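Local coordinates for protein glutathione S-transferase (Acinetobacter baumannii, PDB 4MP4) that probably conjugates glutathione to electrophilic substrates, as a member of the glutathione S-transferase family, at residues 11-15 and 16-20; 156-160 and 161-165; 105-108 and 109-113; 133-136 and 137-140. All coordinates share one frame; numbering follows the deposited sequence.

Contact 1. Residues 11-15 and 16-20; sequences YTDSQ and FLSPY
Asp-13 holds CG between its backbone N and carbonyl carbon (chi1 60°). This turns the carboxylate toward the amides of Leu-17 and Ser-18. Thr-12 OG1 lies anti to N, which places CG2 between N and the carbonyl carbon, facing the Phe-16 ring. Residues 11-20 carry strand 8-13 into helix 19-30, the opening of the beta-alpha-beta unit completed by strand 36-40 in the thioredoxin-like domain. A type I beta turn runs from Asp-13 to Phe-16, with Phe-16 N bonded to Asp-13 O at 3.0 Å. Both carboxylate oxygens of Asp-13 take backbone donors. Asp-13 OD2 receives Leu-17 N through its syn lone pair at 2.8 Å. Asp-13 OD1 receives Ser-18 N at 3.1 Å, on the syn side but 32° out of the carboxylate plane. Thr-12 CG2 sits over one face of the Phe-16 ring, 3.9 Å from its centroid, in a CH-pi contact. Ser-14 O lies in plane at the ring edge. The Phe-16 ring packs on helix 199-215, where it meets Trp-204, Leu-207 and Ala-211. Ser-18 is the N-cap of helix 19-30; its OG takes Ala-21 N, and Tyr-20 N only weakly. In the family this loop usually bears the catalytic hydroxyl or thiol, though the residue in that role is not established here. Two amides on one carboxylate probably fix its rotation and tie the loop's shape to the end of the strand.

Contact 2. Residues 156-160 and 161-165; sequences AEFLF and GSWSI
Aromatic packing joins Phe-158 to Trp-163. Trp-163 CB stands over one face of the Phe-158 ring, 4.0 Å from the centroid, in a CH-pi contact. Phe-158 CE1 lies near the indole plane at its edge, 3.4 Å from Trp-163 CD1; the planes stand at 87°, but the rings meet obliquely. With CG anti to its own N (chi1 -175°), Trp-163 sends the indole on past Phe-158 toward Val-26 and Glu-30 of helix 19-30, and Arg-198 makes a cation-pi contact with it.

Polar contacts centre on one water. It accepts from Phe-160 N at 3.1 Å and from Ser-164 OG at 2.7 Å, and it donates to Ser-162 O at 2.7 Å. It thus bridges the inside of the bend. Ser-164 OG also lies in plane at the edge of the Phe-160 ring, 3.6 Å from CD2. Gly-161 turns the chain with backbone angles that suit glycine.

Asp-167 draws the loop onto helix 165-178 by accepting from Leu-159 N and Ser-164 N. The bond from Ser-164 N to Asp-167 OD2 is the half observed of a pattern whose sequence, Ser-Ile-Val-Asp from Ser-164, is consistent with the S/T-x-x-D capping box of the glutathione transferase C-terminal domain.

Contact 3. Residues 105-108 and 109-113; sequences QAWL and RSDLV
From Gln-105 to Asp-111 the chain makes the last turns of helix 95-110, with Arg-109 N on Gln-105 O, Ser-110 N on Ala-106 O and Asp-111 N on Trp-107 O (2.8 Å). This is the first helix of the all-helical C-terminal domain of the glutathione transferase fold. Helical geometry stops at Asp-111, and Leu-112 takes a left-handed backbone conformation as N-cap of helix 113-118. This bend brings two side chains back against Trp-107. Asp-111 approaches the pyrrole edge of the indole, its carboxylate turned 62° from the ring plane. Trp-107 NE1 points at Asp-111 OD2, 2.7 Å away and bent to 131°; the place of OD2 is less sure, so this bond is read with caution. OD2 also forms a salt bridge with Lys-143 of helix 135-151, whose charge may help hold the carboxylate at the indole. Ser-110 lies at the dimer interface. Its OG makes a weak hydrogen bond with OG of Ser-110 of the second subunit. Leu-108 and Leu-112 lie side by side and point the same way, CD2 of the first 4.1 Å from CD1 of the second. Both also touch Met-173 of helix 165-178. Leu-112 lies against one face of the benzene part of the indole. Its CD1 sits over the face, 4.1 Å from the centroid of the six-membered ring of Trp-107, while Leu-112 CD2 is 3.8 Å from Trp-107 CZ2.

Contact 4. Residues 133-136 and 137-140; sequences LSEE and GKKA
Backbone and capping bonds set up the contact between Ser-134 and Gly-137. Ser-134 is the N-cap of helix 135-151, a long helix of the C-terminal domain. Its OG accepts from Gly-137 N at 3.0 Å, with an N-H...O angle of 157°. OG sits between N and the carbonyl carbon (chi1 84°), which turns it to the open amides of the first turn. It is also hydrogen-bonded to Glu-118 OE2, and this ties the cap to helix 113-118. Ser-134 O takes Lys-138 N at 2.7 Å, nearly along the C=O axis, and Glu-136 O takes Ala-140 N one turn on.

Apolar packing is light. Leu-133 CB lies 3.7 Å from Lys-138 CG. Leu-133 CD2 rests on the backbone of Gly-137, 4.1 Å from Gly-137 C.

Salt bridges run along the exposed side, each spanning three residues. Glu-135 OE2 meets Lys-138 NZ at 3.3 Å. The lysine is extended and Glu-135 bends at chi2 to meet it; the bond is weak. Glu-136 and Lys-139 lie side by side, both bent at chi2. Lys-139 NZ reaches Glu-136 OE1 at 3.1 Å, on the syn side of the oxygen and 31° out of the carboxylate plane.

Overall arrangement
Contact 3 is the meeting point of the four. It touches contact 1 across the boundary between the two domains: Tyr-20 OH lies 3.1 Å from Arg-109 NH1, and the pair makes a cation-pi contact. It touches contact 2 through Ile-165 CG2 and Gln-105 NE2, 4.0 Å apart, and contact 4 through Leu-112 CD2 and Ala-140 O, 3.4 Å apart. Contacts 2 and 4 do not meet; their centres are 27 Å apart. Contact 1 is the one in the thioredoxin-like domain. In this family that domain binds glutathione, probably close to contact 1. The structure is the apo form. Contact 3 alone reaches the second subunit. Contacts 1 and 2 flank the chain's centre on opposite sides.

Contact 1. Residues 11-15 and 16-20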
loop_
_atom_site.group_PDB
_atom_site.type_symbol
_atom_site.label_atom_id
_atom_site.label_comp_id
_atom_site.label_asym_id
_atom_site.label_seq_id
_atom_site.Cartn_x
_atom_site.Cartn_y
_atom_site.Cartn_z
ATOM N N TYR A 11 -1.389 14.448 -12.192
ATOM C CA TYR A 11 -1.494 13.726 -13.464
ATOM C C TYR A 11 -2.414 12.513 -13.336
ATOM O O TYR A 11 -2.196 11.633 -12.506
ATOM C CB TYR A 11 -0.114 13.320 -14.006
ATOM C CG TYR A 11 0.792 14.501 -14.288
ATOM C CD1 TYR A 11 1.293 15.270 -13.244
ATOM C CD2 TYR A 11 1.137 14.859 -15.590
ATOM C CE1 TYR A 11 2.100 16.354 -13.478
ATOM C CE2 TYR A 11 1.948 15.944 -15.837
ATOM C CZ TYR A 11 2.429 16.692 -14.775
ATOM O OH TYR A 11 3.253 17.781 -14.987
ATOM N N THR A 12 -3.449 12.478 -14.166
ATOM C CA THR A 12 -4.370 11.353 -14.189
ATOM C C THR A 12 -4.300 10.601 -15.521
ATOM O O THR A 12 -3.693 11.081 -16.470
ATOM C CB THR A 12 -5.821 11.825 -13.978
ATOM O OG1 THR A 12 -6.682 10.679 -13.890
ATOM C CG2 THR A 12 -6.261 12.690 -15.140
ATOM N N ASP A 13 -4.919 9.423 -15.593
ATOM C CA ASP A 13 -5.076 8.755 -16.875
ATOM C C ASP A 13 -6.092 9.550 -17.700
ATOM O O ASP A 13 -6.983 10.177 -17.144
ATOM C CB ASP A 13 -5.551 7.318 -16.696
ATOM C CG ASP A 13 -6.893 7.225 -15.983
ATOM O OD1 ASP A 13 -7.022 7.744 -14.854
ATOM O OD2 ASP A 13 -7.819 6.619 -16.553
ATOM N N SER A 14 -5.954 9.529 -19.021
ATOM C CA SER A 14 -6.761 10.383 -19.887
ATOM C C SER A 14 -8.263 10.071 -19.820
ATOM O O SER A 14 -9.095 10.913 -20.147
ATOM C CB SER A 14 -6.284 10.267 -21.330
ATOM O OG SER A 14 -6.629 9.000 -21.869
ATOM N N GLN A 15 -8.616 8.864 -19.405
ATOM C CA GLN A 15 -10.024 8.521 -19.325
ATOM C C GLN A 15 -10.591 8.685 -17.922
ATOM O O GLN A 15 -11.748 8.367 -17.692
ATOM C CB GLN A 15 -10.262 7.098 -19.819
ATOM C CG GLN A 15 -10.499 6.955 -21.312
ATOM C CD GLN A 15 -10.494 5.504 -21.719
ATOM O OE1 GLN A 15 -11.544 4.923 -22.019
ATOM N NE2 GLN A 15 -9.310 4.890 -21.692
ATOM N N PHE A 16 -9.769 9.165 -16.993
ATOM C CA PHE A 16 -10.192 9.412 -15.610
ATOM C C PHE A 16 -10.794 8.192 -14.913
ATOM O O PHE A 16 -11.675 8.335 -14.077
ATOM C CB PHE A 16 -11.200 10.556 -15.560
ATOM C CG PHE A 16 -10.599 11.899 -15.792
ATOM C CD1 PHE A 16 -10.107 12.251 -17.055
ATOM C CD2 PHE A 16 -10.522 12.822 -14.758
ATOM C CE1 PHE A 16 -9.536 13.496 -17.280
ATOM C CE2 PHE A 16 -9.963 14.082 -14.976
ATOM C CZ PHE A 16 -9.466 14.416 -16.240
ATOM N N LEU A 17 -10.314 7.002 -15.260
ATOM C CA LEU A 17 -10.820 5.759 -14.691
ATOM C C LEU A 17 -10.081 5.353 -13.424
ATOM O O LEU A 17 -10.525 4.463 -12.710
ATOM C CB LEU A 17 -10.694 4.617 -15.703
ATOM C CG LEU A 17 -11.448 4.728 -17.028
ATOM C CD1 LEU A 17 -11.288 3.450 -17.803
ATOM C CD2 LEU A 17 -12.933 5.038 -16.800
ATOM N N SER A 18 -8.950 5.992 -13.153
ATOM C CA SER A 18 -8.110 5.604 -12.031
ATOM C C SER A 18 -8.743 5.907 -10.677
ATOM O O SER A 18 -9.112 7.042 -10.403
ATOM C CB SER A 18 -6.750 6.302 -12.115
ATOM O OG SER A 18 -6.022 6.105 -10.919
ATOM N N PRO A 19 -8.855 4.889 -9.816
ATOM C CA PRO A 19 -9.401 5.108 -8.472
ATOM C C PRO A 19 -8.401 5.846 -7.549
ATOM O O PRO A 19 -8.818 6.533 -6.615
ATOM C CB PRO A 19 -9.659 3.680 -7.974
ATOM C CG PRO A 19 -8.578 2.866 -8.679
ATOM C CD PRO A 19 -8.468 3.483 -10.048
ATOM N N TYR A 20 -7.104 5.713 -7.810
ATOM C CA TYR A 20 -6.104 6.383 -6.972
ATOM C C TYR A 20 -5.906 7.848 -7.356
ATOM O O TYR A 20 -5.679 8.678 -6.486
ATOM C CB TYR A 20 -4.788 5.588 -6.952
ATOM C CG TYR A 20 -5.100 4.124 -6.814
ATOM C CD1 TYR A 20 -5.684 3.627 -5.650
ATOM C CD2 TYR A 20 -4.890 3.252 -7.871
ATOM C CE1 TYR A 20 -6.025 2.295 -5.542
ATOM C CE2 TYR A 20 -5.228 1.918 -7.772
ATOM C CZ TYR A 20 -5.793 1.445 -6.608
ATOM O OH TYR A 20 -6.139 0.125 -6.523
#

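Contact 2. Residues 156-160 and 161-165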
loop_
_atom_site.group_PDB
_atom_site.type_symbol
_atom_site.label_atom_id
_atom_site.label_comp_id
_atom_site.label_asym_id
_atom_site.label_seq_id
_atom_site.Cartn_x
_atom_site.Cartn_y
_atom_site.Cartn_z
ATOM N N ALA A 156 -23.589 4.451 11.483
ATOM C CA ALA A 156 -22.653 5.553 11.344
ATOM C C ALA A 156 -22.819 6.229 9.988
ATOM O O ALA A 156 -23.173 5.587 8.995
ATOM C CB ALA A 156 -21.228 5.048 11.502
ATOM N N GLU A 157 -22.558 7.528 9.949
ATOM C CA GLU A 157 -22.600 8.273 8.700
ATOM C C GLU A 157 -21.224 8.199 8.001
ATOM O O GLU A 157 -21.141 8.098 6.781
ATOM C CB GLU A 157 -23.035 9.715 8.975
ATOM C CG GLU A 157 -22.911 10.657 7.798
ATOM C CD GLU A 157 -23.325 12.088 8.135
ATOM O OE1 GLU A 157 -23.808 12.332 9.271
ATOM O OE2 GLU A 157 -23.167 12.971 7.257
ATOM N N PHE A 158 -20.154 8.221 8.794
ATOM C CA PHE A 158 -18.786 8.053 8.296
ATOM C C PHE A 158 -18.071 6.952 9.079
ATOM O O PHE A 158 -18.548 6.540 10.124
ATOM C CB PHE A 158 -18.015 9.360 8.425
ATOM C CG PHE A 158 -18.645 10.500 7.690
ATOM C CD1 PHE A 158 -18.466 10.643 6.319
ATOM C CD2 PHE A 158 -19.431 11.423 8.359
ATOM C CE1 PHE A 158 -19.042 11.693 5.631
ATOM C CE2 PHE A 158 -20.011 12.475 7.679
ATOM C CZ PHE A 158 -19.816 12.609 6.311
ATOM N N LEU A 159 -16.932 6.483 8.572
ATOM C CA LEU A 159 -16.216 5.357 9.178
ATOM C C LEU A 159 -15.654 5.659 10.562
ATOM O O LEU A 159 -15.682 4.807 11.448
ATOM C CB LEU A 159 -15.063 4.927 8.270
ATOM C CG LEU A 159 -15.394 4.056 7.061
ATOM C CD1 LEU A 159 -14.166 3.963 6.150
ATOM C CD2 LEU A 159 -15.866 2.676 7.528
ATOM N N PHE A 160 -15.143 6.872 10.739
ATOM C CA PHE A 160 -14.363 7.215 11.920
ATOM C C PHE A 160 -14.881 8.468 12.631
ATOM O O PHE A 160 -14.106 9.238 13.202
ATOM C CB PHE A 160 -12.886 7.381 11.532
ATOM C CG PHE A 160 -12.302 6.160 10.889
ATOM C CD1 PHE A 160 -12.143 4.987 11.619
ATOM C CD2 PHE A 160 -11.946 6.164 9.549
ATOM C CE1 PHE A 160 -11.628 3.840 11.026
ATOM C CE2 PHE A 160 -11.426 5.032 8.957
ATOM C CZ PHE A 160 -11.266 3.863 9.697
ATOM N N GLY A 161 -16.195 8.655 12.604
ATOM C CA GLY A 161 -16.822 9.810 13.229
ATOM C C GLY A 161 -17.152 10.848 12.180
ATOM O O GLY A 161 -18.271 10.910 11.659
ATOM N N SER A 162 -16.158 11.657 11.849
ATOM C CA SER A 162 -16.298 12.605 10.759
ATOM C C SER A 162 -15.641 12.068 9.497
ATOM O O SER A 162 -14.916 11.082 9.520
ATOM C CB SER A 162 -15.702 13.963 11.146
ATOM O OG SER A 162 -14.361 13.838 11.569
ATOM N N TRP A 163 -15.910 12.730 8.390
ATOM C CA TRP A 163 -15.393 12.314 7.109
ATOM C C TRP A 163 -13.863 12.151 7.088
ATOM O O TRP A 163 -13.136 12.951 7.663
ATOM C CB TRP A 163 -15.827 13.319 6.048
ATOM C CG TRP A 163 -15.422 12.882 4.692
ATOM C CD1 TRP A 163 -16.136 12.082 3.840
ATOM C CD2 TRP A 163 -14.197 13.186 4.025
ATOM N NE1 TRP A 163 -15.433 11.883 2.683
ATOM C CE2 TRP A 163 -14.232 12.543 2.768
ATOM C CE3 TRP A 163 -13.064 13.932 4.369
ATOM C CZ2 TRP A 163 -13.192 12.625 1.848
ATOM C CZ3 TRP A 163 -12.023 14.019 3.451
ATOM C CH2 TRP A 163 -12.097 13.368 2.205
ATOM N N SER A 164 -13.386 11.099 6.433
ATOM C CA SER A 164 -11.971 10.981 6.090
ATOM C C SER A 164 -11.833 10.456 4.671
ATOM O O SER A 164 -12.790 9.916 4.105
ATOM C CB SER A 164 -11.239 10.053 7.053
ATOM O OG SER A 164 -11.897 8.815 7.152
ATOM N N ILE A 165 -10.644 10.602 4.096
ATOM C CA ILE A 165 -10.421 10.195 2.704
ATOM C C ILE A 165 -10.796 8.707 2.493
ATOM O O ILE A 165 -11.088 8.278 1.368
ATOM C CB ILE A 165 -8.954 10.487 2.275
ATOM C CG1 ILE A 165 -8.766 10.396 0.757
ATOM C CG2 ILE A 165 -7.994 9.582 2.998
ATOM C CD1 ILE A 165 -9.586 11.400 -0.022
HETATM O O HOH W 1 -14.361 8.682 8.352
#

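Contact 3. Residues 105-108 and 109-113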
loop_
_atom_site.group_PDB
_atom_site.type_symbol
_atom_site.label_atom_id
_atom_site.label_comp_id
_atom_site.label_asym_id
_atom_site.label_seq_id
_atom_site.Cartn_x
_atom_site.Cartn_y
_atom_site.Cartn_z
ATOM N N GLN A 105 -7.358 1.584 4.255
ATOM C CA GLN A 105 -6.741 2.086 3.027
ATOM C C GLN A 105 -5.719 1.108 2.400
ATOM O O GLN A 105 -5.707 0.918 1.180
ATOM C CB GLN A 105 -6.066 3.430 3.298
ATOM C CG GLN A 105 -5.536 4.115 2.068
ATOM C CD GLN A 105 -4.930 5.470 2.385
ATOM O OE1 GLN A 105 -3.856 5.559 2.977
ATOM N NE2 GLN A 105 -5.619 6.531 1.998
ATOM N N ALA A 106 -4.860 0.505 3.214
ATOM C CA ALA A 106 -3.854 -0.383 2.665
ATOM C C ALA A 106 -4.532 -1.631 2.120
ATOM O O ALA A 106 -4.205 -2.143 1.037
ATOM C CB ALA A 106 -2.801 -0.725 3.704
ATOM N N TRP A 107 -5.527 -2.074 2.867
ATOM C CA TRP A 107 -6.287 -3.264 2.558
ATOM C C TRP A 107 -7.088 -3.123 1.260
ATOM O O TRP A 107 -7.053 -4.014 0.399
ATOM C CB TRP A 107 -7.187 -3.576 3.749
ATOM C CG TRP A 107 -8.133 -4.658 3.492
ATOM C CD1 TRP A 107 -7.846 -5.981 3.294
ATOM C CD2 TRP A 107 -9.553 -4.531 3.397
ATOM N NE1 TRP A 107 -9.016 -6.688 3.090
ATOM C CE2 TRP A 107 -10.066 -5.819 3.145
ATOM C CE3 TRP A 107 -10.426 -3.451 3.490
ATOM C CZ2 TRP A 107 -11.428 -6.045 2.997
ATOM C CZ3 TRP A 107 -11.773 -3.680 3.338
ATOM C CH2 TRP A 107 -12.261 -4.969 3.091
ATOM N N LEU A 108 -7.798 -2.003 1.114
ATOM C CA LEU A 108 -8.480 -1.678 -0.143
ATOM C C LEU A 108 -7.528 -1.640 -1.333
ATOM O O LEU A 108 -7.890 -2.064 -2.428
ATOM C CB LEU A 108 -9.194 -0.317 -0.053
ATOM C CG LEU A 108 -10.342 -0.199 0.944
ATOM C CD1 LEU A 108 -10.774 1.255 1.101
ATOM C CD2 LEU A 108 -11.498 -1.106 0.509
ATOM N N ARG A 109 -6.325 -1.105 -1.133
ATOM C CA ARG A 109 -5.342 -0.989 -2.221
ATOM C C ARG A 109 -4.810 -2.337 -2.696
ATOM O O ARG A 109 -4.658 -2.547 -3.894
ATOM C CB ARG A 109 -4.158 -0.109 -1.806
ATOM C CG ARG A 109 -2.972 -0.128 -2.784
ATOM C CD ARG A 109 -3.247 0.717 -4.008
ATOM N NE ARG A 109 -2.258 0.564 -5.078
ATOM C CZ ARG A 109 -2.338 -0.334 -6.065
ATOM N NH1 ARG A 109 -3.341 -1.215 -6.116
ATOM N NH2 ARG A 109 -1.397 -0.366 -6.999
ATOM N N SER A 110 -4.553 -3.249 -1.759
ATOM C CA SER A 110 -3.797 -4.463 -2.044
ATOM C C SER A 110 -4.555 -5.783 -1.968
ATOM O O SER A 110 -4.184 -6.746 -2.642
ATOM C CB SER A 110 -2.592 -4.553 -1.113
ATOM O OG SER A 110 -1.640 -3.570 -1.477
ATOM N N ASP A 111 -5.576 -5.851 -1.117
ATOM C CA ASP A 111 -6.421 -7.036 -1.068
ATOM C C ASP A 111 -7.592 -6.855 -2.039
ATOM O O ASP A 111 -7.604 -5.906 -2.835
ATOM C CB ASP A 111 -6.899 -7.289 0.356
ATOM C CG ASP A 111 -7.599 -8.627 0.516
ATOM O OD1 ASP A 111 -7.457 -9.493 -0.380
ATOM O OD2 ASP A 111 -8.301 -8.810 1.534
ATOM N N LEU A 112 -8.560 -7.767 -1.983
ATOM C CA LEU A 112 -9.759 -7.711 -2.816
ATOM C C LEU A 112 -9.390 -7.775 -4.289
ATOM O O LEU A 112 -10.082 -7.219 -5.120
ATOM C CB LEU A 112 -10.589 -6.457 -2.498
ATOM C CG LEU A 112 -10.947 -6.298 -1.019
ATOM C CD1 LEU A 112 -11.797 -5.042 -0.766
ATOM C CD2 LEU A 112 -11.679 -7.527 -0.536
ATOM N N VAL A 113 -8.285 -8.447 -4.593
ATOM C CA VAL A 113 -7.765 -8.537 -5.958
ATOM C C VAL A 113 -8.815 -9.014 -6.964
ATOM O O VAL A 113 -8.944 -8.444 -8.053
ATOM C CB VAL A 113 -6.504 -9.473 -6.035
ATOM C CG1 VAL A 113 -5.914 -9.506 -7.443
ATOM C CG2 VAL A 113 -5.440 -9.037 -5.046
#

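Contact 4. Residues 133-136 and 137-140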
loop_
_atom_site.group_PDB
_atom_site.type_symbol
_atom_site.label_atom_id
_atom_site.label_comp_id
_atom_site.label_asym_id
_atom_site.label_seq_id
_atom_site.Cartn_x
_atom_site.Cartn_y
_atom_site.Cartn_z
ATOM N N LEU A 133 -19.722 -12.690 -10.742
ATOM C CA LEU A 133 -18.521 -12.817 -9.932
ATOM C C LEU A 133 -18.073 -14.268 -9.884
ATOM O O LEU A 133 -18.875 -15.174 -9.619
ATOM C CB LEU A 133 -18.763 -12.303 -8.509
ATOM C CG LEU A 133 -18.900 -10.784 -8.411
ATOM C CD1 LEU A 133 -19.423 -10.402 -7.062
ATOM C CD2 LEU A 133 -17.562 -10.144 -8.667
ATOM N N SER A 134 -16.790 -14.477 -10.146
ATOM C CA SER A 134 -16.159 -15.760 -9.929
ATOM C C SER A 134 -16.181 -16.098 -8.441
ATOM O O SER A 134 -16.541 -15.270 -7.607
ATOM C CB SER A 134 -14.706 -15.705 -10.371
ATOM O OG SER A 134 -13.908 -15.170 -9.328
ATOM N N GLU A 135 -15.763 -17.315 -8.113
ATOM C CA GLU A 135 -15.783 -17.764 -6.734
ATOM C C GLU A 135 -14.891 -16.899 -5.848
ATOM O O GLU A 135 -15.296 -16.507 -4.761
ATOM C CB GLU A 135 -15.411 -19.244 -6.634
ATOM C CG GLU A 135 -16.401 -20.056 -5.794
ATOM C CD GLU A 135 -17.850 -19.943 -6.285
ATOM O OE1 GLU A 135 -18.119 -20.290 -7.457
ATOM O OE2 GLU A 135 -18.722 -19.510 -5.496
ATOM N N GLU A 136 -13.689 -16.592 -6.314
ATOM C CA GLU A 136 -12.831 -15.662 -5.589
ATOM C C GLU A 136 -13.427 -14.247 -5.591
ATOM O O GLU A 136 -13.279 -13.492 -4.630
ATOM C CB GLU A 136 -11.418 -15.667 -6.172
ATOM C CG GLU A 136 -10.683 -16.985 -5.978
ATOM C CD GLU A 136 -10.743 -17.488 -4.540
ATOM O OE1 GLU A 136 -11.151 -18.653 -4.332
ATOM O OE2 GLU A 136 -10.381 -16.723 -3.617
ATOM N N GLY A 137 -14.112 -13.896 -6.675
ATOM C CA GLY A 137 -14.784 -12.613 -6.757
ATOM C C GLY A 137 -15.850 -12.469 -5.688
ATOM O O GLY A 137 -15.912 -11.445 -5.010
ATOM N N LYS A 138 -16.681 -13.501 -5.529
ATOM C CA LYS A 138 -17.729 -13.512 -4.504
ATOM C C LYS A 138 -17.152 -13.422 -3.090
ATOM O O LYS A 138 -17.753 -12.849 -2.176
ATOM C CB LYS A 138 -18.570 -14.786 -4.614
ATOM C CG LYS A 138 -19.343 -14.942 -5.918
ATOM C CD LYS A 138 -20.236 -16.180 -5.875
ATOM C CE LYS A 138 -20.562 -16.700 -7.267
ATOM N NZ LYS A 138 -21.167 -18.066 -7.196
ATOM N N LYS A 139 -15.976 -14.009 -2.924
ATOM C CA LYS A 139 -15.329 -14.089 -1.629
ATOM C C LYS A 139 -14.764 -12.723 -1.203
ATOM O O LYS A 139 -14.815 -12.366 -0.016
ATOM C CB LYS A 139 -14.243 -15.170 -1.667
ATOM C CG LYS A 139 -14.065 -15.924 -0.376
ATOM C CD LYS A 139 -14.038 -17.439 -0.617
ATOM C CE LYS A 139 -12.859 -17.862 -1.497
ATOM N NZ LYS A 139 -12.894 -19.326 -1.811
ATOM N N ALA A 140 -14.235 -11.963 -2.164
ATOM C CA ALA A 140 -13.725 -10.622 -1.866
ATOM C C ALA A 140 -14.887 -9.690 -1.517
ATOM O O ALA A 140 -14.797 -8.908 -0.575
ATOM C CB ALA A 140 -12.928 -10.070 -3.030
#